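Local coordinates for protein glutathione synthetase-like effector 30 (Gpa-GSS30-apo) (Globodera pallida, PDB 5OET) that is a glutathione synthetase-like effector of a plant-parasitic nematode, probably derived from an enzyme that joins glycine to gamma-glutamylcysteine using ATP, at residues Phe101-Asp106 and Arg378-Lys383. Residues are numbered along the deposited sequence; the frame is centred on the assembly and turned at random.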
# COMPACT_ATOMS: atom_id res chain seq x y z
N PHE A 101 -13.72 -25.36 5.74
CA PHE A 101 -12.52 -24.68 5.30
C PHE A 101 -11.37 -25.67 5.21
O PHE A 101 -10.63 -25.67 4.24
CB PHE A 101 -12.16 -23.55 6.25
CG PHE A 101 -10.86 -22.88 5.93
CD1 PHE A 101 -10.82 -21.80 5.07
CD2 PHE A 101 -9.66 -23.34 6.49
CE1 PHE A 101 -9.61 -21.16 4.78
CE2 PHE A 101 -8.45 -22.71 6.19
CZ PHE A 101 -8.43 -21.62 5.33
N GLN A 102 -11.21 -26.50 6.23
CA GLN A 102 -10.18 -27.51 6.20
C GLN A 102 -10.46 -28.52 5.07
O GLN A 102 -9.56 -28.93 4.37
CB GLN A 102 -10.03 -28.20 7.57
CG GLN A 102 -8.67 -28.81 7.86
CD GLN A 102 -7.51 -27.86 7.54
OE1 GLN A 102 -6.52 -28.27 6.92
NE2 GLN A 102 -7.65 -26.58 7.92
N GLN A 103 -11.72 -28.88 4.87
CA GLN A 103 -12.11 -29.76 3.77
C GLN A 103 -11.73 -29.15 2.41
O GLN A 103 -11.25 -29.89 1.52
CB GLN A 103 -13.61 -30.05 3.84
CG GLN A 103 -14.09 -31.22 3.03
CD GLN A 103 -15.61 -31.29 2.92
OE1 GLN A 103 -16.34 -30.78 3.78
NE2 GLN A 103 -16.08 -31.94 1.86
N ALA A 104 -11.92 -27.84 2.24
CA ALA A 104 -11.54 -27.17 0.98
C ALA A 104 -10.01 -27.06 0.77
O ALA A 104 -9.49 -27.28 -0.33
CB ALA A 104 -12.15 -25.79 0.92
N VAL A 105 -9.31 -26.68 1.83
CA VAL A 105 -7.86 -26.62 1.81
C VAL A 105 -7.27 -27.99 1.51
O VAL A 105 -6.38 -28.07 0.70
CB VAL A 105 -7.31 -26.07 3.14
CG1 VAL A 105 -5.82 -26.36 3.31
CG2 VAL A 105 -7.59 -24.57 3.22
N ASP A 106 -7.78 -29.04 2.15
CA ASP A 106 -7.22 -30.39 2.02
C ASP A 106 -7.37 -31.02 0.63
O ASP A 106 -6.55 -31.83 0.23
CB ASP A 106 -7.84 -31.35 3.06
CG ASP A 106 -7.38 -31.08 4.50
OD1 ASP A 106 -6.25 -30.54 4.68
OD2 ASP A 106 -8.15 -31.40 5.45
N ARG A 378 -15.27 -36.21 -4.92
CA ARG A 378 -16.69 -36.50 -5.08
C ARG A 378 -17.53 -35.82 -4.02
O ARG A 378 -18.61 -35.36 -4.35
CB ARG A 378 -16.97 -38.00 -5.10
CG ARG A 378 -16.42 -38.75 -6.30
CD ARG A 378 -17.05 -38.31 -7.60
NE ARG A 378 -16.73 -39.16 -8.74
CZ ARG A 378 -17.13 -38.92 -9.99
NH1 ARG A 378 -17.87 -37.85 -10.28
NH2 ARG A 378 -16.81 -39.77 -10.97
N LYS A 379 -17.05 -35.75 -2.78
CA LYS A 379 -17.77 -35.07 -1.66
C LYS A 379 -18.20 -33.62 -1.96
O LYS A 379 -19.28 -33.20 -1.55
CB LYS A 379 -16.94 -35.08 -0.37
CG LYS A 379 -17.31 -36.12 0.66
CD LYS A 379 -16.15 -36.34 1.65
CE LYS A 379 -16.57 -36.75 3.07
NZ LYS A 379 -17.19 -38.12 3.15
N VAL A 380 -17.35 -32.86 -2.67
CA VAL A 380 -17.61 -31.43 -2.97
C VAL A 380 -18.31 -31.15 -4.32
O VAL A 380 -18.67 -30.01 -4.58
CB VAL A 380 -16.32 -30.57 -2.89
CG1 VAL A 380 -15.54 -30.86 -1.61
CG2 VAL A 380 -15.41 -30.79 -4.10
N GLN A 381 -18.49 -32.17 -5.16
CA GLN A 381 -19.14 -32.01 -6.47
C GLN A 381 -20.63 -31.79 -6.33
O GLN A 381 -21.21 -32.13 -5.31
CB GLN A 381 -18.90 -33.24 -7.36
CG GLN A 381 -17.55 -33.26 -8.05
CD GLN A 381 -17.40 -34.43 -9.01
OE1 GLN A 381 -17.98 -35.48 -8.80
NE2 GLN A 381 -16.65 -34.23 -10.09
N THR A 382 -21.25 -31.22 -7.36
CA THR A 382 -22.70 -31.08 -7.42
C THR A 382 -23.16 -31.72 -8.70
O THR A 382 -22.85 -31.23 -9.78
CB THR A 382 -23.16 -29.60 -7.41
OG1 THR A 382 -22.44 -28.88 -6.40
CG2 THR A 382 -24.66 -29.50 -7.14
N LYS A 383 -23.91 -32.82 -8.60
CA LYS A 383 -24.33 -33.58 -9.78
C LYS A 383 -24.93 -32.59 -10.78
O LYS A 383 -25.80 -31.80 -10.41
CB LYS A 383 -25.35 -34.69 -9.46
CG LYS A 383 -24.94 -35.76 -8.42
CD LYS A 383 -23.69 -36.55 -8.81
CE LYS A 383 -22.72 -36.77 -7.64
NZ LYS A 383 -21.37 -37.18 -8.12
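Gln103 of helix 98-119 reaches across to Lys379 and Val380 of segment 378-383, a light side-chain contact within the ATP-grasp fold expected of a eukaryotic glutathione synthetase relative. The meeting is of van der Waals kind and buries 103 Å² in all. With CG anti to the backbone N (chi1 -164°) and the chain extended beyond it, Gln103 carries its amide well clear of its own helix. A long, flexible, uncharged side chain suits this partly exposed place, since its two methylenes give it the length to bring NE2 against the aliphatic carbons of the other segment. NE2 lies 3.7 Å from Val380 CG1, and the two side chains run past each other in opposite directions. The same nitrogen is 3.9 Å from Lys379 CB, where the two chains cross at about a right angle. Lysine suits this exposed position because only CB touches the amide, and the longer part of the chain carries NZ off toward a different side. Val380 is buried, and its compact branched side chain also rests on Leu181 of strand 179-188. Gln103 and Ala104 touch that leucine too, so Leu181 is shared by both segments; Ala104, small and buried, lets helix 98-119 lie close to the sheet. Backbone hydrogen bonds between Val380 and Gln183 tie the second segment to the same strand.

Hydrogen bonds and a salt bridge hold Arg378 and Gln381, which do not touch 101-106. Arg378, whose guanidinium can serve several acceptors, forms a salt bridge with Glu362 and also bonds to Lys357 O. Its NH1 donates to a lone pair of Gln381 OE1 at 2.8 Å, in the carbonyl plane but tilted 19° out of the guanidinium plane, with an N-H...O angle of 148°.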